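Local coordinates for protein putative modulator of DNA gyrase (Bacteroides thetaiotaomicron, PDB 1VPB) that is a putative modulator of DNA gyrase and probably acts as a metallopeptidase of the PmbA/TldD (U62) family, at residues W24-A29 with A37-Y42; I80-L85 with E91-N96; F172-R175 with F181-E184. All blocks are in the same frame, centred on the assembly; numbering follows the deposited sequence.

How the contacts relate
From the N terminus the chain runs through helix 16-31 and a short loop into strand 36-52, and contact 1 closes that turn by laying the helix on the strand. Contact 2 does the reverse further on, where strand 76-82 leads into helix 87-101. Contact 3 pairs the two strands of a hairpin, 159-177 and 181-198. The three follow one another in series; none nests or crosses. All three reach the same antiparallel sheet. Contacts 1 and 2 meet between their helices, where Trp24 and Tyr28 pack on Glu91 and Tyr28 also on Ile94. Contacts 1 and 3 are joined by neighbouring strands through a probable hydrogen bond from Tyr174 N to Leu41 O.

Contact 1: residues W24-A29 with A37-Y42; sequences WAMDYA and AKVLLY
Apolar packing carries this contact, and Met26 is its main side chain, reaching across from the helix to Ala37 and Val39. Its CG is anti to the backbone N (chi1 172°), and bends at the next two torsions turn the thioether toward the strand. The sulfur SD then lies 3.8 Å from Ala37 CB, while the terminal methyl CE lies 4.0 Å from Val39 CG2. Val39 answers with that same CG2 branch, which crosses Met26 at a slant and comes within 3.8 Å of Met26 CA, pressing against the helix backbone as well as the side chain. One turn later two methyl groups meet, Ala29 CB lying 4.3 Å from Ala37 CB.

Here helix 16-31 lies on the antiparallel sheet, running nearly antiparallel to strand 36-52, with the two local axes 8.5 Å apart. The small Ala25 and Ala29, both facing the strand, are consistent with this close seat, and Leu67 of strand 58-73 and Leu176 of strand 159-177 extend the apolar layer to both neighbouring strands.

Polar groups play a lesser part. Met26 CE rests 3.5 Å from Ala37 O, a van der Waals touch. The backbone of Val39 is hydrogen-bonded to Leu176, that of Lys38 to Ser70. Between the two inward residues, Lys38 points away from the helix, and its NZ is hydrogen-bonded to Tyr72 OH.

Contact 2: residues I80-L85 with E91-N96; sequences ISTNRL and ETFIKN
The ring of Phe93 lies against the strand, with Thr82 OG1 over one face and Ser81 N at the edge, in the ring plane. Ile80 CB and Ser81 O approach the ring obliquely, the latter coming within 3.4 Å of Phe93 CZ. Phe93 has CG anti to its backbone N (chi1 -174°), and this sends the ring out from the helix toward the strand, across its run. It slides past Thr82 and Ile80, each pointing the opposite way: Thr82 CB is 3.6 Å from Phe93 CE2, and Ile80 CB is 3.7 Å from the same ring carbon. Ile80 reaches further with CD1, which sits 4.0 Å from Ile94 CA.

This is a strand-turn-helix unit in which helix 87-101 folds back nearly antiparallel to strand 76-82, the outermost strand of the sheet within its chain. At the strand end, Thr82 OG1 accepts a hydrogen bond of 3.0 Å from Arg84 N, forming an ST turn. The same hydroxyl is hydrogen-bonded to Ser63 O of the second subunit. Residues 80 to 82 pair in parallel with a strand of that subunit, continuing the sheet across the dimer interface, and Phe93 packs on Ser63 of the second subunit.

Contact 3: residues F172-R175 with F181-E184; sequences FAYR and FEGE
Tyr174 and Glu182 both hold CG anti to the backbone N (chi1 179° and 175°), and from opposite strands these torsions lean the phenol and the carboxylate toward each other on one face of the sheet. The strands, 159-177 and 181-198, form an antiparallel beta hairpin in the central domain of the family. The Tyr174 hydroxyl donates to Glu182 OE2, which lies at the edge of the phenol ring, in its plane; the carboxylate itself is turned 67° from that plane. At 2.5 Å between OH and OE2 the bond is very short, and its exact length should be read with caution. Gln23 NE2 of helix 16-31 gives the hydroxyl a second hydrogen-bonding partner. Glu184 lies on the same face, with CB at the ring edge 4.1 Å from Tyr174 CD1, and its carboxylate is carried to a salt bridge with Lys19 of that helix.

The backbones register through Arg175 and Gly183, a hydrogen-bonded pair: Arg175 N to Gly183 O is 2.8 Å and Gly183 N to Arg175 O is 3.0 Å. Tyr174 and Glu184 form the adjoining non-hydrogen-bonded pair. Flanking CA-H...O contacts add to this pairing, Glu184 CA lying 3.2 Å from Ala173 O and Glu182 CA 3.3 Å from Arg175 O.

In one of its two modelled conformers, Arg175 crosses Phe181 at about a right angle on the face opposite Tyr174. Phe181 also meets Phe309 edge-to-face, and its ring leans over the glycine, bringing CZ within 3.8 Å of Gly183 CA. In that conformer Arg175 touches the rim of this ring with its aliphatic stem, CG lying in the ring plane 3.7 Å from Phe181 CE2.

Contact 1: residues W24-A29 with A37-Y42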
loop_
_atom_site.group_PDB
_atom_site.type_symbol
_atom_site.label_atom_id
_atom_site.label_comp_id
_atom_site.label_asym_id
_atom_site.label_seq_id
_atom_site.Cartn_x
_atom_site.Cartn_y
_atom_site.Cartn_z
ATOM N N TRP A 24 32.359 -8.347 1.737
ATOM C CA TRP A 24 32.632 -9.255 0.604
ATOM C C TRP A 24 31.803 -8.808 -0.613
ATOM O O TRP A 24 32.347 -8.668 -1.714
ATOM C CB TRP A 24 32.296 -10.678 0.978
ATOM C CG TRP A 24 32.318 -11.565 -0.239
ATOM C CD1 TRP A 24 33.390 -12.224 -0.748
ATOM C CD2 TRP A 24 31.227 -11.813 -1.131
ATOM N NE1 TRP A 24 33.038 -12.879 -1.904
ATOM C CE2 TRP A 24 31.704 -12.666 -2.146
ATOM C CE3 TRP A 24 29.878 -11.450 -1.138
ATOM C CZ2 TRP A 24 30.894 -13.113 -3.189
ATOM C CZ3 TRP A 24 29.072 -11.903 -2.163
ATOM C CH2 TRP A 24 29.584 -12.720 -3.184
ATOM N N ALA A 25 30.539 -8.456 -0.384
ATOM C CA ALA A 25 29.648 -8.027 -1.471
ATOM C C ALA A 25 30.126 -6.734 -2.091
ATOM O O ALA A 25 30.100 -6.601 -3.315
ATOM C CB ALA A 25 28.202 -7.911 -1.010
ATOM N N MET A 26 30.572 -5.777 -1.253
ATOM C CA MET A 26 31.140 -4.526 -1.759
ATOM C C MET A 26 32.331 -4.825 -2.676
ATOM O O MET A 26 32.462 -4.315 -3.798
ATOM C CB MET A 26 31.562 -3.645 -0.577
ATOM C CG MET A 26 32.321 -2.447 -0.976
ATOM S SD MET A 26 31.325 -1.275 -1.905
ATOM C CE MET A 26 30.581 -0.508 -0.492
ATOM N N ASP A 27 33.262 -5.619 -2.145
ATOM C CA ASP A 27 34.487 -5.946 -2.866
ATOM C C ASP A 27 34.148 -6.645 -4.188
ATOM O O ASP A 27 34.753 -6.317 -5.215
ATOM C CB ASP A 27 35.397 -6.788 -1.966
ATOM C CG ASP A 27 36.618 -7.285 -2.683
ATOM O OD1 ASP A 27 37.538 -6.456 -2.875
ATOM O OD2 ASP A 27 36.717 -8.467 -3.081
ATOM N N TYR A 28 33.209 -7.559 -4.153
ATOM C CA TYR A 28 32.822 -8.324 -5.350
ATOM C C TYR A 28 32.266 -7.356 -6.388
ATOM O O TYR A 28 32.635 -7.405 -7.587
ATOM C CB TYR A 28 31.800 -9.397 -4.991
ATOM C CG TYR A 28 31.500 -10.296 -6.184
ATOM C CD1 TYR A 28 32.336 -11.364 -6.521
ATOM C CD2 TYR A 28 30.435 -9.992 -7.012
ATOM C CE1 TYR A 28 32.074 -12.145 -7.653
ATOM C CE2 TYR A 28 30.163 -10.755 -8.116
ATOM C CZ TYR A 28 30.993 -11.817 -8.439
ATOM O OH TYR A 28 30.655 -12.504 -9.600
ATOM N N ALA A 29 31.368 -6.468 -5.964
ATOM C CA ALA A 29 30.824 -5.485 -6.915
ATOM C C ALA A 29 31.924 -4.615 -7.563
ATOM O O ALA A 29 31.915 -4.326 -8.770
ATOM C CB ALA A 29 29.779 -4.579 -6.188
ATOM N N ALA A 37 30.065 1.677 -5.393
ATOM C CA ALA A 37 28.893 0.937 -4.920
ATOM C C ALA A 37 28.533 1.377 -3.497
ATOM O O ALA A 37 29.381 1.888 -2.768
ATOM C CB ALA A 37 29.126 -0.513 -4.935
ATOM N N LYS A 38 27.278 1.111 -3.154
ATOM C CA LYS A 38 26.769 1.258 -1.762
ATOM C C LYS A 38 26.192 -0.098 -1.429
ATOM O O LYS A 38 25.537 -0.726 -2.280
ATOM C CB LYS A 38 25.737 2.369 -1.712
ATOM C CG LYS A 38 26.155 3.731 -2.120
ATOM C CD LYS A 38 25.035 4.655 -2.131
ATOM C CE LYS A 38 25.428 6.069 -2.525
ATOM N NZ LYS A 38 24.154 6.828 -2.876
ATOM N N VAL A 39 26.390 -0.572 -0.178
ATOM C CA VAL A 39 25.838 -1.825 0.278
ATOM C C VAL A 39 25.131 -1.550 1.616
ATOM O O VAL A 39 25.658 -0.843 2.439
ATOM C CB VAL A 39 26.943 -2.901 0.469
ATOM C CG1 VAL A 39 26.390 -4.154 1.058
ATOM C CG2 VAL A 39 27.675 -3.189 -0.885
ATOM N N LEU A 40 23.943 -2.068 1.715
ATOM C CA LEU A 40 23.183 -2.131 2.986
ATOM C C LEU A 40 22.902 -3.551 3.347
ATOM O O LEU A 40 22.318 -4.305 2.594
ATOM C CB LEU A 40 21.928 -1.352 2.849
ATOM C CG LEU A 40 20.855 -1.536 3.934
ATOM C CD1 LEU A 40 21.340 -0.755 5.126
ATOM C CD2 LEU A 40 19.528 -1.081 3.429
ATOM N N LEU A 41 23.244 -3.935 4.584
ATOM C CA LEU A 41 22.807 -5.187 5.118
ATOM C C LEU A 41 21.856 -4.831 6.270
ATOM O O LEU A 41 22.182 -3.982 7.100
ATOM C CB LEU A 41 24.036 -5.935 5.614
ATOM C CG LEU A 41 23.782 -7.299 6.259
ATOM C CD1 LEU A 41 23.525 -8.352 5.273
ATOM C CD2 LEU A 41 25.026 -7.648 7.032
ATOM N N TYR A 42 20.633 -5.351 6.198
ATOM C CA TYR A 42 19.603 -4.962 7.137
ATOM C C TYR A 42 19.041 -6.202 7.769
ATOM O O TYR A 42 19.071 -7.313 7.212
ATOM C CB TYR A 42 18.507 -4.135 6.461
ATOM C CG TYR A 42 17.828 -4.878 5.331
ATOM C CD1 TYR A 42 16.790 -5.737 5.603
ATOM C CD2 TYR A 42 18.270 -4.758 4.009
ATOM C CE1 TYR A 42 16.175 -6.469 4.612
ATOM C CE2 TYR A 42 17.632 -5.494 2.987
ATOM C CZ TYR A 42 16.587 -6.336 3.312
ATOM O OH TYR A 42 15.931 -7.110 2.362
#

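Contact 2: residues I80-L85 with E91-N96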
loop_
_atom_site.group_PDB
_atom_site.type_symbol
_atom_site.label_atom_id
_atom_site.label_comp_id
_atom_site.label_asym_id
_atom_site.label_seq_id
_atom_site.Cartn_x
_atom_site.Cartn_y
_atom_site.Cartn_z
ATOM N N ILE A 80 19.705 -3.210 -6.725
ATOM C CA ILE A 80 19.327 -4.581 -6.560
ATOM C C ILE A 80 19.178 -4.933 -5.064
ATOM O O ILE A 80 19.780 -4.302 -4.186
ATOM C CB ILE A 80 20.304 -5.535 -7.192
ATOM C CG1 ILE A 80 21.671 -5.551 -6.515
ATOM C CG2 ILE A 80 20.530 -5.187 -8.719
ATOM C CD1 ILE A 80 22.697 -6.408 -7.201
ATOM N N SER A 81 18.399 -5.957 -4.776
ATOM C CA SER A 81 18.217 -6.341 -3.381
ATOM C C SER A 81 17.842 -7.800 -3.302
ATOM O O SER A 81 17.099 -8.301 -4.163
ATOM C CB SER A 81 17.130 -5.457 -2.786
ATOM O OG SER A 81 15.858 -5.850 -3.280
ATOM N N THR A 82 18.400 -8.501 -2.303
ATOM C CA THR A 82 18.182 -9.902 -2.139
ATOM C C THR A 82 18.244 -10.330 -0.693
ATOM O O THR A 82 18.909 -9.688 0.158
ATOM C CB THR A 82 19.235 -10.655 -2.925
ATOM O OG1 THR A 82 18.992 -12.039 -2.865
ATOM C CG2 THR A 82 20.665 -10.381 -2.405
ATOM N N ASN A 83 17.527 -11.412 -0.411
ATOM C CA ASN A 83 17.679 -12.017 0.892
ATOM C C ASN A 83 18.211 -13.403 0.779
ATOM O O ASN A 83 18.099 -14.170 1.729
ATOM C CB ASN A 83 16.383 -11.955 1.672
ATOM C CG ASN A 83 15.227 -12.665 0.987
ATOM O OD1 ASN A 83 15.423 -13.633 0.246
ATOM N ND2 ASN A 83 13.993 -12.246 1.329
ATOM N N ARG A 84 18.740 -13.750 -0.398
ATOM C CA ARG A 84 19.279 -15.050 -0.671
ATOM C C ARG A 84 20.784 -14.911 -0.672
ATOM O O ARG A 84 21.370 -14.529 -1.680
ATOM C CB ARG A 84 18.788 -15.615 -2.020
ATOM C CG ARG A 84 17.307 -15.745 -2.126
ATOM C CD ARG A 84 16.827 -16.210 -3.506
ATOM N NE ARG A 84 17.002 -17.618 -3.763
ATOM C CZ ARG A 84 16.145 -18.559 -3.395
ATOM N NH1 ARG A 84 15.083 -18.253 -2.672
ATOM N NH2 ARG A 84 16.370 -19.823 -3.688
ATOM N N LEU A 85 21.406 -15.271 0.452
ATOM C CA LEU A 85 22.754 -14.809 0.783
ATOM C C LEU A 85 23.906 -15.796 0.714
ATOM O O LEU A 85 24.975 -15.471 1.212
ATOM C CB LEU A 85 22.735 -14.165 2.166
ATOM C CG LEU A 85 21.706 -13.048 2.330
ATOM C CD1 LEU A 85 21.837 -12.323 3.659
ATOM C CD2 LEU A 85 21.776 -12.029 1.179
ATOM N N GLU A 91 27.022 -14.056 -5.991
ATOM C CA GLU A 91 27.931 -13.720 -7.122
ATOM C C GLU A 91 27.153 -13.525 -8.428
ATOM O O GLU A 91 27.321 -12.522 -9.145
ATOM C CB GLU A 91 29.014 -14.803 -7.315
ATOM C CG GLU A 91 30.072 -14.819 -6.201
ATOM C CD GLU A 91 31.178 -15.837 -6.393
ATOM O OE1 GLU A 91 31.067 -16.649 -7.339
ATOM O OE2 GLU A 91 32.183 -15.784 -5.640
ATOM N N THR A 92 26.301 -14.488 -8.741
ATOM C CA THR A 92 25.466 -14.408 -9.938
ATOM C C THR A 92 24.526 -13.220 -9.896
ATOM O O THR A 92 24.393 -12.530 -10.914
ATOM C CB THR A 92 24.644 -15.689 -10.051
ATOM O OG1 THR A 92 25.568 -16.750 -10.265
ATOM C CG2 THR A 92 23.735 -15.679 -11.300
ATOM N N PHE A 93 23.862 -13.015 -8.756
ATOM C CA PHE A 93 22.907 -11.947 -8.627
ATOM C C PHE A 93 23.572 -10.585 -8.828
ATOM O O PHE A 93 23.032 -9.693 -9.507
ATOM C CB PHE A 93 22.235 -12.003 -7.241
ATOM C CG PHE A 93 21.114 -11.012 -7.071
ATOM C CD1 PHE A 93 19.960 -11.085 -7.841
ATOM C CD2 PHE A 93 21.240 -10.011 -6.188
ATOM C CE1 PHE A 93 18.974 -10.143 -7.708
ATOM C CE2 PHE A 93 20.237 -9.093 -6.015
ATOM C CZ PHE A 93 19.119 -9.171 -6.731
ATOM N N ILE A 94 24.714 -10.385 -8.161
ATOM C CA ILE A 94 25.436 -9.099 -8.275
ATOM C C ILE A 94 25.953 -8.904 -9.694
ATOM O O ILE A 94 25.792 -7.852 -10.260
ATOM C CB ILE A 94 26.595 -9.033 -7.248
ATOM C CG1 ILE A 94 25.967 -8.987 -5.842
ATOM C CG2 ILE A 94 27.418 -7.809 -7.429
ATOM C CD1 ILE A 94 26.990 -9.190 -4.718
ATOM N N LYS A 95 26.579 -9.926 -10.269
ATOM C CA LYS A 95 27.122 -9.741 -11.623
ATOM C C LYS A 95 26.016 -9.444 -12.609
ATOM O O LYS A 95 26.193 -8.594 -13.516
ATOM C CB LYS A 95 27.948 -10.969 -12.015
ATOM C CG LYS A 95 28.660 -10.850 -13.370
ATOM C CD LYS A 95 29.638 -9.623 -13.456
ATOM C CE LYS A 95 30.726 -9.850 -14.529
ATOM N NZ LYS A 95 30.071 -10.234 -15.824
ATOM N N ASN A 96 24.890 -10.135 -12.485
ATOM C CA ASN A 96 23.756 -9.878 -13.361
ATOM C C ASN A 96 23.229 -8.473 -13.174
ATOM O O ASN A 96 22.905 -7.846 -14.153
ATOM C CB ASN A 96 22.656 -10.899 -13.153
ATOM C CG ASN A 96 23.036 -12.255 -13.730
ATOM O OD1 ASN A 96 24.029 -12.383 -14.496
ATOM N ND2 ASN A 96 22.249 -13.278 -13.401
#

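Contact 3: residues F172-R175 with F181-E184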
loop_
_atom_site.group_PDB
_atom_site.type_symbol
_atom_site.label_atom_id
_atom_site.label_comp_id
_atom_site.label_asym_id
_atom_site.label_seq_id
_atom_site.Cartn_x
_atom_site.Cartn_y
_atom_site.Cartn_z
ATOM N N PHE A 172 18.011 -3.268 12.487
ATOM C CA PHE A 172 19.465 -3.112 12.393
ATOM C C PHE A 172 19.862 -2.811 10.972
ATOM O O PHE A 172 19.274 -3.352 10.024
ATOM C CB PHE A 172 20.183 -4.389 12.767
ATOM C CG PHE A 172 19.853 -4.901 14.176
ATOM C CD1 PHE A 172 18.759 -5.709 14.395
ATOM C CD2 PHE A 172 20.655 -4.563 15.268
ATOM C CE1 PHE A 172 18.442 -6.165 15.679
ATOM C CE2 PHE A 172 20.314 -5.011 16.557
ATOM C CZ PHE A 172 19.216 -5.789 16.731
ATOM N N ALA A 173 20.866 -1.980 10.825
ATOM C CA ALA A 173 21.399 -1.637 9.475
ATOM C C ALA A 173 22.856 -1.439 9.555
ATOM O O ALA A 173 23.336 -0.770 10.481
ATOM C CB ALA A 173 20.756 -0.402 8.954
ATOM N N TYR A 174 23.579 -2.005 8.576
ATOM C CA TYR A 174 25.000 -1.799 8.400
ATOM C C TYR A 174 25.206 -1.303 6.990
ATOM O O TYR A 174 24.774 -2.007 6.056
ATOM C CB TYR A 174 25.733 -3.098 8.616
ATOM C CG TYR A 174 27.214 -3.055 8.450
ATOM C CD1 TYR A 174 28.033 -2.356 9.336
ATOM C CD2 TYR A 174 27.844 -3.770 7.445
ATOM C CE1 TYR A 174 29.428 -2.327 9.191
ATOM C CE2 TYR A 174 29.230 -3.783 7.302
ATOM C CZ TYR A 174 30.045 -3.078 8.202
ATOM O OH TYR A 174 31.437 -3.078 8.053
ATOM N N ARG A 175 25.929 -0.200 6.859
ATOM C CA ARG A 175 26.021 0.518 5.591
ATOM C C ARG A 175 27.493 0.635 5.235
ATOM O O ARG A 175 28.342 0.877 6.114
ATOM C CB ARG A 175 25.353 1.876 5.777
ATOM C CG ARG A 175 25.574 2.866 4.673
ATOM C CD ARG A 175 24.331 3.680 4.230
ATOM N NE ARG A 175 23.584 2.948 3.228
ATOM C CZ ARG A 175 24.088 2.522 2.081
ATOM N NH1 ARG A 175 25.325 2.822 1.744
ATOM N NH2 ARG A 175 23.342 1.824 1.242
ATOM N N PHE A 181 32.899 5.125 3.554
ATOM C CA PHE A 181 31.904 5.178 4.624
ATOM C C PHE A 181 31.587 3.800 5.198
ATOM O O PHE A 181 31.403 2.832 4.449
ATOM C CB PHE A 181 30.627 5.844 4.183
ATOM C CG PHE A 181 29.633 6.014 5.335
ATOM C CD1 PHE A 181 29.926 6.931 6.359
ATOM C CD2 PHE A 181 28.523 5.244 5.445
ATOM C CE1 PHE A 181 29.043 7.052 7.452
ATOM C CE2 PHE A 181 27.625 5.347 6.532
ATOM C CZ PHE A 181 27.926 6.238 7.561
ATOM N N GLU A 182 31.531 3.693 6.548
ATOM C CA GLU A 182 31.016 2.551 7.220
ATOM C C GLU A 182 30.164 3.053 8.393
ATOM O O GLU A 182 30.635 3.909 9.186
ATOM C CB GLU A 182 32.178 1.666 7.751
ATOM C CG GLU A 182 31.732 0.498 8.575
ATOM C CD GLU A 182 32.865 -0.236 9.249
ATOM O OE1 GLU A 182 33.835 0.469 9.626
ATOM O OE2 GLU A 182 32.753 -1.470 9.413
ATOM N N GLY A 183 28.951 2.579 8.483
ATOM C CA GLY A 183 28.033 3.013 9.547
ATOM C C GLY A 183 27.069 1.972 9.974
ATOM O O GLY A 183 26.746 1.065 9.227
ATOM N N GLU A 184 26.574 2.080 11.212
ATOM C CA GLU A 184 25.590 1.128 11.646
ATOM C C GLU A 184 24.618 1.762 12.612
ATOM O O GLU A 184 24.948 2.762 13.291
ATOM C CB GLU A 184 26.169 -0.121 12.220
ATOM C CG GLU A 184 26.884 -0.039 13.494
ATOM C CD GLU A 184 27.333 -1.444 13.936
ATOM O OE1 GLU A 184 26.526 -2.401 14.041
ATOM O OE2 GLU A 184 28.515 -1.551 14.122
#